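Local coordinates for teichoic acid biosynthesis protein F (PDB 3L7I), which belongs to the teichoic acid biosynthesis machinery of Staphylococcus epidermidis and carries a glycosyltransferase-like region of the GT-B clan, at residues K351-V356 and P381-I386; W387-P392 and A401-R406; Y577-R582 and E597-D602. All coordinates share one frame; numbering follows the deposited sequence.

Contact 1 (K351-V356 and P381-I386)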
loop_
_atom_site.group_PDB
_atom_site.type_symbol
_atom_site.label_atom_id
_atom_site.label_comp_id
_atom_site.label_asym_id
_atom_site.label_seq_id
_atom_site.Cartn_x
_atom_site.Cartn_y
_atom_site.Cartn_z
ATOM N N LYS A 351 -18.335 -26.012 -13.998
ATOM C CA LYS A 351 -18.470 -27.220 -14.788
ATOM C C LYS A 351 -19.866 -27.807 -14.559
ATOM O O LYS A 351 -20.151 -28.280 -13.463
ATOM C CB LYS A 351 -17.421 -28.230 -14.340
ATOM C CG LYS A 351 -15.981 -27.741 -14.399
ATOM C CD LYS A 351 -15.093 -28.671 -13.594
ATOM C CE LYS A 351 -13.694 -28.792 -14.161
ATOM N NZ LYS A 351 -12.874 -29.671 -13.264
ATOM N N PRO A 352 -20.742 -27.786 -15.587
ATOM C CA PRO A 352 -22.115 -28.285 -15.410
ATOM C C PRO A 352 -22.246 -29.666 -14.748
ATOM O O PRO A 352 -23.238 -29.871 -14.078
ATOM C CB PRO A 352 -22.667 -28.305 -16.836
ATOM C CG PRO A 352 -21.944 -27.198 -17.512
ATOM C CD PRO A 352 -20.546 -27.200 -16.927
ATOM N N LYS A 353 -21.297 -30.585 -14.893
ATOM C CA LYS A 353 -21.503 -31.896 -14.277
ATOM C C LYS A 353 -20.898 -32.105 -12.880
ATOM O O LYS A 353 -20.735 -33.245 -12.439
ATOM C CB LYS A 353 -21.122 -33.031 -15.220
ATOM C CG LYS A 353 -19.787 -32.882 -15.891
ATOM C CD LYS A 353 -19.484 -34.119 -16.754
ATOM C CE LYS A 353 -20.538 -34.350 -17.827
ATOM N NZ LYS A 353 -20.148 -35.480 -18.726
ATOM N N THR A 354 -20.603 -31.009 -12.182
ATOM C CA THR A 354 -20.094 -31.065 -10.810
ATOM C C THR A 354 -21.201 -30.720 -9.811
ATOM O O THR A 354 -21.884 -29.712 -9.966
ATOM C CB THR A 354 -18.885 -30.082 -10.579
ATOM O OG1 THR A 354 -17.699 -30.578 -11.219
ATOM C CG2 THR A 354 -18.597 -29.905 -9.091
ATOM N N ILE A 355 -21.354 -31.539 -8.776
ATOM C CA ILE A 355 -22.337 -31.283 -7.724
ATOM C C ILE A 355 -21.699 -31.367 -6.316
ATOM O O ILE A 355 -20.965 -32.315 -6.029
ATOM C CB ILE A 355 -23.482 -32.305 -7.852
ATOM C CG1 ILE A 355 -23.949 -32.375 -9.304
ATOM C CG2 ILE A 355 -24.654 -31.995 -6.904
ATOM C CD1 ILE A 355 -24.741 -33.631 -9.597
ATOM N N VAL A 356 -21.952 -30.380 -5.453
ATOM C CA VAL A 356 -21.499 -30.453 -4.048
ATOM C C VAL A 356 -22.604 -30.805 -3.075
ATOM O O VAL A 356 -23.724 -30.319 -3.207
ATOM C CB VAL A 356 -20.897 -29.130 -3.507
ATOM C CG1 VAL A 356 -19.519 -29.345 -2.925
ATOM C CG2 VAL A 356 -20.916 -28.020 -4.549
ATOM N N PRO A 381 -24.137 -42.153 -12.480
ATOM C CA PRO A 381 -22.817 -42.457 -11.922
ATOM C C PRO A 381 -21.729 -41.561 -12.473
ATOM O O PRO A 381 -20.678 -41.451 -11.842
ATOM C CB PRO A 381 -22.552 -43.888 -12.404
ATOM C CG PRO A 381 -23.844 -44.382 -12.929
ATOM C CD PRO A 381 -24.561 -43.189 -13.430
ATOM N N ASN A 382 -21.967 -40.930 -13.619
ATOM C CA ASN A 382 -20.874 -40.296 -14.340
ATOM C C ASN A 382 -20.744 -38.783 -14.139
ATOM O O ASN A 382 -20.123 -38.092 -14.941
ATOM C CB ASN A 382 -20.907 -40.675 -15.829
ATOM C CG ASN A 382 -20.950 -42.199 -16.050
ATOM O OD1 ASN A 382 -20.353 -42.972 -15.289
ATOM N ND2 ASN A 382 -21.672 -42.629 -17.089
ATOM N N TYR A 383 -21.302 -38.263 -13.054
ATOM C CA TYR A 383 -21.081 -36.863 -12.712
ATOM C C TYR A 383 -19.954 -36.739 -11.682
ATOM O O TYR A 383 -19.632 -37.716 -10.994
ATOM C CB TYR A 383 -22.351 -36.240 -12.146
ATOM C CG TYR A 383 -23.454 -35.994 -13.140
ATOM C CD1 TYR A 383 -24.767 -36.232 -12.793
ATOM C CD2 TYR A 383 -23.191 -35.509 -14.412
ATOM C CE1 TYR A 383 -25.799 -35.996 -13.673
ATOM C CE2 TYR A 383 -24.220 -35.268 -15.309
ATOM C CZ TYR A 383 -25.528 -35.520 -14.928
ATOM O OH TYR A 383 -26.586 -35.301 -15.784
ATOM N N ARG A 384 -19.353 -35.554 -11.574
ATOM C CA ARG A 384 -18.363 -35.333 -10.530
ATOM C C ARG A 384 -19.073 -35.023 -9.201
ATOM O O ARG A 384 -19.619 -33.930 -9.014
ATOM C CB ARG A 384 -17.370 -34.223 -10.910
ATOM C CG ARG A 384 -16.213 -34.075 -9.907
ATOM C CD ARG A 384 -14.953 -33.443 -10.512
ATOM N NE ARG A 384 -14.828 -32.002 -10.260
ATOM C CZ ARG A 384 -14.018 -31.464 -9.343
ATOM N NH1 ARG A 384 -13.254 -32.239 -8.572
ATOM N NH2 ARG A 384 -13.976 -30.144 -9.193
ATOM N N TYR A 385 -19.089 -35.995 -8.288
ATOM C CA TYR A 385 -19.662 -35.782 -6.963
ATOM C C TYR A 385 -18.611 -35.380 -5.922
ATOM O O TYR A 385 -17.561 -36.032 -5.780
ATOM C CB TYR A 385 -20.440 -37.008 -6.518
ATOM C CG TYR A 385 -21.618 -37.304 -7.416
ATOM C CD1 TYR A 385 -22.841 -36.673 -7.225
ATOM C CD2 TYR A 385 -21.505 -38.206 -8.461
ATOM C CE1 TYR A 385 -23.924 -36.937 -8.048
ATOM C CE2 TYR A 385 -22.579 -38.483 -9.290
ATOM C CZ TYR A 385 -23.789 -37.845 -9.084
ATOM O OH TYR A 385 -24.860 -38.122 -9.915
ATOM N N ILE A 386 -18.900 -34.288 -5.209
ATOM C CA ILE A 386 -18.015 -33.785 -4.171
ATOM C C ILE A 386 -18.769 -33.644 -2.851
ATOM O O ILE A 386 -19.871 -33.100 -2.821
ATOM C CB ILE A 386 -17.427 -32.440 -4.584
ATOM C CG1 ILE A 386 -16.652 -32.605 -5.889
ATOM C CG2 ILE A 386 -16.487 -31.923 -3.522
ATOM C CD1 ILE A 386 -16.344 -31.308 -6.622
#

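Contact 2 (W387-P392 and A401-R406)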
loop_
_atom_site.group_PDB
_atom_site.type_symbol
_atom_site.label_atom_id
_atom_site.label_comp_id
_atom_site.label_asym_id
_atom_site.label_seq_id
_atom_site.Cartn_x
_atom_site.Cartn_y
_atom_site.Cartn_z
ATOM N N TRP A 387 -18.193 -34.151 -1.760
ATOM C CA TRP A 387 -18.729 -33.909 -0.406
ATOM C C TRP A 387 -17.816 -33.000 0.444
ATOM O O TRP A 387 -16.590 -33.138 0.448
ATOM C CB TRP A 387 -18.995 -35.227 0.323
ATOM C CG TRP A 387 -20.379 -35.778 0.076
ATOM C CD1 TRP A 387 -20.806 -36.510 -1.008
ATOM C CD2 TRP A 387 -21.512 -35.642 0.931
ATOM N NE1 TRP A 387 -22.137 -36.826 -0.877
ATOM C CE2 TRP A 387 -22.594 -36.301 0.300
ATOM C CE3 TRP A 387 -21.716 -35.039 2.169
ATOM C CZ2 TRP A 387 -23.858 -36.355 0.865
ATOM C CZ3 TRP A 387 -22.968 -35.101 2.729
ATOM C CH2 TRP A 387 -24.026 -35.752 2.079
ATOM N N SER A 388 -18.413 -32.065 1.172
ATOM C CA SER A 388 -17.643 -31.154 2.006
ATOM C C SER A 388 -17.844 -31.516 3.467
ATOM O O SER A 388 -18.972 -31.708 3.878
ATOM C CB SER A 388 -18.107 -29.733 1.728
ATOM O OG SER A 388 -18.094 -28.943 2.899
ATOM N N PHE A 389 -16.760 -31.628 4.237
ATOM C CA PHE A 389 -16.803 -31.998 5.672
ATOM C C PHE A 389 -15.885 -31.094 6.492
ATOM O O PHE A 389 -15.024 -30.429 5.930
ATOM C CB PHE A 389 -16.348 -33.457 5.889
ATOM C CG PHE A 389 -17.153 -34.461 5.124
ATOM C CD1 PHE A 389 -18.366 -34.907 5.607
ATOM C CD2 PHE A 389 -16.709 -34.939 3.908
ATOM C CE1 PHE A 389 -19.116 -35.811 4.908
ATOM C CE2 PHE A 389 -17.463 -35.842 3.202
ATOM C CZ PHE A 389 -18.676 -36.282 3.714
ATOM N N LYS A 390 -16.044 -31.071 7.813
ATOM C CA LYS A 390 -15.091 -30.352 8.640
ATOM C C LYS A 390 -13.853 -31.191 8.732
ATOM O O LYS A 390 -12.745 -30.682 8.689
ATOM C CB LYS A 390 -15.626 -30.105 10.041
ATOM C CG LYS A 390 -16.897 -29.319 10.073
ATOM C CD LYS A 390 -17.154 -28.819 11.479
ATOM C CE LYS A 390 -18.652 -28.837 11.822
ATOM N NZ LYS A 390 -18.902 -29.043 13.311
ATOM N N ASN A 391 -14.054 -32.493 8.852
ATOM C CA ASN A 391 -12.953 -33.436 8.993
ATOM C C ASN A 391 -13.134 -34.654 8.108
ATOM O O ASN A 391 -13.583 -35.686 8.567
ATOM C CB ASN A 391 -12.820 -33.857 10.452
ATOM C CG ASN A 391 -12.444 -32.693 11.354
ATOM O OD1 ASN A 391 -11.384 -32.071 11.177
ATOM N ND2 ASN A 391 -13.309 -32.386 12.327
ATOM N N PRO A 392 -12.779 -34.525 6.826
ATOM C CA PRO A 392 -13.013 -35.546 5.799
ATOM C C PRO A 392 -12.436 -36.924 6.109
ATOM O O PRO A 392 -13.006 -37.905 5.642
ATOM C CB PRO A 392 -12.340 -34.954 4.569
ATOM C CG PRO A 392 -12.435 -33.489 4.778
ATOM C CD PRO A 392 -12.210 -33.295 6.246
ATOM N N ALA A 401 -17.728 -40.263 -5.048
ATOM C CA ALA A 401 -17.481 -38.880 -4.648
ATOM C C ALA A 401 -16.068 -38.691 -4.122
ATOM O O ALA A 401 -15.489 -39.619 -3.536
ATOM C CB ALA A 401 -18.497 -38.443 -3.600
ATOM N N GLU A 402 -15.516 -37.498 -4.347
ATOM C CA GLU A 402 -14.291 -37.105 -3.674
ATOM C C GLU A 402 -14.695 -36.183 -2.554
ATOM O O GLU A 402 -15.709 -35.484 -2.660
ATOM C CB GLU A 402 -13.319 -36.409 -4.618
ATOM C CG GLU A 402 -13.979 -35.549 -5.660
ATOM C CD GLU A 402 -13.031 -34.492 -6.254
ATOM O OE1 GLU A 402 -12.496 -34.727 -7.374
ATOM O OE2 GLU A 402 -12.829 -33.423 -5.603
ATOM N N LYS A 403 -13.936 -36.191 -1.462
ATOM C CA LYS A 403 -14.272 -35.306 -0.345
ATOM C C LYS A 403 -13.283 -34.156 -0.092
ATOM O O LYS A 403 -12.072 -34.346 -0.194
ATOM C CB LYS A 403 -14.577 -36.093 0.945
ATOM C CG LYS A 403 -14.017 -37.508 1.081
ATOM C CD LYS A 403 -14.786 -38.236 2.166
ATOM C CE LYS A 403 -14.154 -39.538 2.563
ATOM N NZ LYS A 403 -12.839 -39.336 3.213
ATOM N N VAL A 404 -13.812 -32.969 0.221
ATOM C CA VAL A 404 -12.988 -31.797 0.543
ATOM C C VAL A 404 -13.122 -31.310 1.991
ATOM O O VAL A 404 -14.139 -31.534 2.646
ATOM C CB VAL A 404 -13.358 -30.614 -0.332
ATOM C CG1 VAL A 404 -13.225 -30.982 -1.777
ATOM C CG2 VAL A 404 -14.773 -30.191 -0.026
ATOM N N LYS A 405 -12.101 -30.603 2.470
ATOM C CA LYS A 405 -12.122 -30.007 3.808
ATOM C C LYS A 405 -12.588 -28.529 3.787
ATOM O O LYS A 405 -12.239 -27.745 2.890
ATOM C CB LYS A 405 -10.737 -30.141 4.452
ATOM C CG LYS A 405 -10.634 -29.591 5.852
ATOM C CD LYS A 405 -9.373 -30.043 6.551
ATOM C CE LYS A 405 -9.380 -29.614 8.019
ATOM N NZ LYS A 405 -8.034 -29.724 8.647
ATOM N N ARG A 406 -13.380 -28.137 4.770
ATOM C CA ARG A 406 -13.871 -26.775 4.771
ATOM C C ARG A 406 -12.734 -25.774 4.817
ATOM O O ARG A 406 -11.771 -25.958 5.546
ATOM C CB ARG A 406 -14.796 -26.556 5.950
ATOM C CG ARG A 406 -16.231 -26.610 5.589
ATOM C CD ARG A 406 -17.056 -26.410 6.809
ATOM N NE ARG A 406 -18.421 -26.041 6.460
ATOM C CZ ARG A 406 -19.050 -24.982 6.950
ATOM N NH1 ARG A 406 -20.302 -24.729 6.572
ATOM N NH2 ARG A 406 -18.432 -24.198 7.830
#

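Contact 3 (Y577-R582 and E597-D602)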
loop_
_atom_site.group_PDB
_atom_site.type_symbol
_atom_site.label_atom_id
_atom_site.label_comp_id
_atom_site.label_asym_id
_atom_site.label_seq_id
_atom_site.Cartn_x
_atom_site.Cartn_y
_atom_site.Cartn_z
ATOM N N TYR A 577 -38.999 -54.743 26.830
ATOM C CA TYR A 577 -38.469 -53.645 26.028
ATOM C C TYR A 577 -36.972 -53.413 26.140
ATOM O O TYR A 577 -36.307 -53.771 27.117
ATOM C CB TYR A 577 -39.149 -52.334 26.412
ATOM C CG TYR A 577 -40.591 -52.230 26.010
ATOM C CD1 TYR A 577 -40.946 -51.728 24.763
ATOM C CD2 TYR A 577 -41.606 -52.619 26.884
ATOM C CE1 TYR A 577 -42.273 -51.629 24.396
ATOM C CE2 TYR A 577 -42.930 -52.522 26.530
ATOM C CZ TYR A 577 -43.264 -52.025 25.283
ATOM O OH TYR A 577 -44.593 -51.925 24.918
ATOM N N VAL A 578 -36.453 -52.758 25.123
ATOM C CA VAL A 578 -35.151 -52.163 25.227
ATOM C C VAL A 578 -35.342 -50.681 24.864
ATOM O O VAL A 578 -36.180 -50.352 24.016
ATOM C CB VAL A 578 -34.191 -52.906 24.322
ATOM C CG1 VAL A 578 -34.049 -52.194 22.987
ATOM C CG2 VAL A 578 -32.882 -53.060 25.013
ATOM N N ILE A 579 -34.630 -49.772 25.516
ATOM C CA ILE A 579 -34.855 -48.349 25.221
ATOM C C ILE A 579 -33.645 -47.634 24.586
ATOM O O ILE A 579 -32.531 -47.675 25.132
ATOM C CB ILE A 579 -35.347 -47.591 26.472
ATOM C CG1 ILE A 579 -35.740 -46.171 26.116
ATOM C CG2 ILE A 579 -34.298 -47.596 27.582
ATOM C CD1 ILE A 579 -36.202 -45.399 27.359
ATOM N N LEU A 580 -33.848 -47.005 23.426
ATOM C CA LEU A 580 -32.747 -46.289 22.762
ATOM C C LEU A 580 -32.702 -44.829 23.187
ATOM O O LEU A 580 -33.680 -44.097 22.991
ATOM C CB LEU A 580 -32.863 -46.379 21.242
ATOM C CG LEU A 580 -33.085 -47.776 20.669
ATOM C CD1 LEU A 580 -33.041 -47.796 19.156
ATOM C CD2 LEU A 580 -32.046 -48.706 21.253
ATOM N N LEU A 581 -31.586 -44.406 23.778
ATOM C CA LEU A 581 -31.446 -43.027 24.234
ATOM C C LEU A 581 -30.692 -42.181 23.200
ATOM O O LEU A 581 -29.481 -42.366 22.986
ATOM C CB LEU A 581 -30.720 -42.964 25.581
ATOM C CG LEU A 581 -31.218 -43.857 26.712
ATOM C CD1 LEU A 581 -30.357 -43.697 27.954
ATOM C CD2 LEU A 581 -32.682 -43.590 27.056
ATOM N N ARG A 582 -31.404 -41.257 22.560
ATOM C CA ARG A 582 -30.789 -40.348 21.613
ATOM C C ARG A 582 -30.672 -38.955 22.208
ATOM O O ARG A 582 -31.605 -38.160 22.129
ATOM C CB ARG A 582 -31.599 -40.308 20.319
ATOM C CG ARG A 582 -31.123 -39.237 19.341
ATOM C CD ARG A 582 -31.114 -39.717 17.900
ATOM N NE ARG A 582 -29.797 -40.208 17.547
ATOM C CZ ARG A 582 -29.086 -39.767 16.518
ATOM N NH1 ARG A 582 -29.580 -38.846 15.695
ATOM N NH2 ARG A 582 -27.884 -40.279 16.295
ATOM N N GLU A 597 -26.953 -52.414 31.045
ATOM C CA GLU A 597 -26.512 -53.083 29.824
ATOM C C GLU A 597 -27.610 -53.974 29.233
ATOM O O GLU A 597 -28.254 -54.732 29.951
ATOM C CB GLU A 597 -25.164 -53.829 29.977
ATOM C CG GLU A 597 -24.670 -54.132 31.386
ATOM C CD GLU A 597 -24.024 -52.927 32.070
ATOM O OE1 GLU A 597 -22.937 -53.048 32.695
ATOM O OE2 GLU A 597 -24.626 -51.843 31.976
ATOM N N ASN A 598 -27.837 -53.848 27.927
ATOM C CA ASN A 598 -28.856 -54.654 27.234
ATOM C C ASN A 598 -30.268 -54.171 27.506
ATOM O O ASN A 598 -31.238 -54.776 27.039
ATOM C CB ASN A 598 -28.754 -56.133 27.619
ATOM C CG ASN A 598 -27.473 -56.771 27.133
ATOM O OD1 ASN A 598 -27.041 -56.537 26.002
ATOM N ND2 ASN A 598 -26.856 -57.588 27.984
ATOM N N PHE A 599 -30.382 -53.101 28.291
ATOM C CA PHE A 599 -31.682 -52.486 28.502
ATOM C C PHE A 599 -31.759 -51.115 27.868
ATOM O O PHE A 599 -32.587 -50.888 27.002
ATOM C CB PHE A 599 -32.075 -52.408 29.981
ATOM C CG PHE A 599 -33.321 -51.595 30.206
ATOM C CD1 PHE A 599 -34.478 -51.884 29.498
ATOM C CD2 PHE A 599 -33.321 -50.518 31.070
ATOM C CE1 PHE A 599 -35.607 -51.135 29.670
ATOM C CE2 PHE A 599 -34.445 -49.769 31.241
ATOM C CZ PHE A 599 -35.595 -50.077 30.545
ATOM N N ALA A 600 -30.902 -50.204 28.324
ATOM C CA ALA A 600 -30.816 -48.858 27.760
ATOM C C ALA A 600 -29.504 -48.678 27.002
ATOM O O ALA A 600 -28.423 -48.703 27.590
ATOM C CB ALA A 600 -30.960 -47.806 28.851
ATOM N N ILE A 601 -29.617 -48.515 25.690
ATOM C CA ILE A 601 -28.456 -48.418 24.812
ATOM C C ILE A 601 -28.279 -46.971 24.393
ATOM O O ILE A 601 -29.248 -46.324 23.990
ATOM C CB ILE A 601 -28.683 -49.203 23.501
ATOM C CG1 ILE A 601 -29.620 -50.406 23.717
ATOM C CG2 ILE A 601 -27.366 -49.556 22.855
ATOM C CD1 ILE A 601 -29.163 -51.389 24.761
ATOM N N ASP A 602 -27.059 -46.456 24.456
ATOM C CA ASP A 602 -26.834 -45.083 24.021
ATOM C C ASP A 602 -26.664 -45.064 22.528
ATOM O O ASP A 602 -25.815 -45.768 21.979
ATOM C CB ASP A 602 -25.606 -44.476 24.678
ATOM C CG ASP A 602 -25.483 -43.005 24.390
ATOM O OD1 ASP A 602 -26.102 -42.562 23.411
ATOM O OD2 ASP A 602 -24.786 -42.287 25.139
#

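Contact 1 (K351-V356 and P381-I386)
Thr354 and Arg384 lie side by side on one face of a parallel strand pair, the two strands of the beta-alpha-beta unit made by strand 354-358, helix 367-379 and strand 384-389. The hydroxyl OG1 of Thr354 stands at the edge of the Arg384 guanidinium, near its plane, and accepts a weak hydrogen bond from NE of Arg384 at 3.3 Å. Arg384 sends CG away from its own backbone N (chi1 -173°) and bends at chi3, which lays the guanidinium beside the threonine and against CD1 of Ile386, 3.5 Å above the centre of the plane. Beyond NE, the arginine forms salt bridges with Glu402 and Glu417; Glu417 also pairs with Lys351, so it probably offsets the two like charges there. On the other face Ile355 runs alongside Tyr385, with CD1 of Ile355 3.7 Å from CE1 of Tyr385, and crosses Tyr383 at a slant; Met376 of helix 367-379 covers this apolar group. Branched Thr354, Ile355 and Val356 suit the extended backbone. Between the strands, Ile355 takes part through both its polar backbone atoms: its N reaches Arg384 O at 3.0 Å, and its O receives Ile386 N at 3.0 Å.

Contact 2 (W387-P392 and A401-R406)
The carbonyl oxygen of Pro392 receives the ammonium group of Lys403, NZ to O 2.8 Å, from above the carbonyl plane, 45° out of it. The bond ties the turn after strand 384-389 to strand 402-405, the outermost strand, within this chain, on this side of a parallel sheet of the Rossmann-like kind found in GT-B proteins. Lysine suits this partly exposed place because its long chain serves twice: the methylenes pack on Phe389, and a bend at the last torsion (chi4 66°) turns NZ to the carbonyl. Phe389 meets it with a ring edge, CB of Lys403 lying in the ring plane 3.7 Å from CE2. Pro392, rigid and apolar, sets its ring across the Lys405 side chain at about a right angle, with CG of Pro392 3.8 Å from CB of Lys405. On the opposite face of the sheet, CG2 of Val404 rests 3.8 Å from CB of Ser388, a small residue that leaves room for the valine branch; the Ser388 hydroxyl bonds to Glu358, which also makes a salt bridge with Arg406. Trp387 turns its indole toward Phe357, Tyr365 and Tyr373, and the indole meets Ala401, just before strand 402-405, at its edge, CD1 of Trp387 lying 4.0 Å from CB of Ala401. In the backbone ladder, Trp387 O accepts Val404 N at 2.8 Å.

Contact 3 (Y577-R582 and E597-D602)
Two torsions bring Ile579 and Phe599 together. In Phe599, CG lies opposite the backbone N (chi1 172°), and the ring reaches across strand 577-581 to the Ile579 side chain. In Ile579, CG1 takes the extended place (chi1 -173°), which leaves CG2 between the backbone N and the carbonyl carbon, facing the second segment. That methyl sits over one face of the phenyl ring, displaced toward its rim, in a CH-pi contact 4.3 Å from the centroid. The same methyl touches CB of Ala600 at 3.6 Å; a small alanine suits a position where a branched residue stands directly across the strand pair. The ring edge is used as well: Tyr577 O lies in the ring plane, 3.5 Å from CD1.

On the other face of the sheet Leu580 and Ile601 run side by side, pointing the same way, with CD2 of the leucine 3.9 Å from CG1 of the isoleucine. CD1 of Ile601 reaches CG2 of Val578, so one aliphatic side chain spans two partners. The strands are parallel, and Ile579 is bonded through both backbone groups: its N meets Phe599 O at 2.8 Å, and its O accepts Ile601 N at 3.1 Å. Ile601 O then receives Leu581 N in a nearly straight bond (174°). Asp602, at the strand end, directs its carboxylate to the hydroxyls of Ser588 and Ser604.

Strand 600-602 is, within this chain, outermost on this side of its six-stranded sheet, joined to strand 577-581 by a beta-alpha-beta connection through the short helix 585-588. Strand 539-543 flanks strand 577-581 on its other side. Over the Ile579 face lies helix 566-573, where Leu569 meets both Ile579 and Phe599 and Tyr570 stacks on the Phe599 ring; Leu612 of helix 609-614 covers Leu580.

In the fold
The three contacts follow one another along the chain. Contacts 1 and 2 are neighbours, with centres about 14 Å apart: both use strand 384-389, first its beginning against strand 354-358, then its end against strand 402-405. Together they build one side of a seven-stranded parallel sheet, and the Arg384-Glu402 salt bridge links them. Contact 3 belongs to a second parallel sheet, its centre about 41 Å from that of contact 1 and about 32 Å from that of contact 2, without touching. It takes the place there that contact 2 has in the first, pairing the edge strand with its neighbour, since both sheets begin 3-2-1-4-5-6. Two such separate Rossmann-like sheets are the hallmark of the GT-B fold.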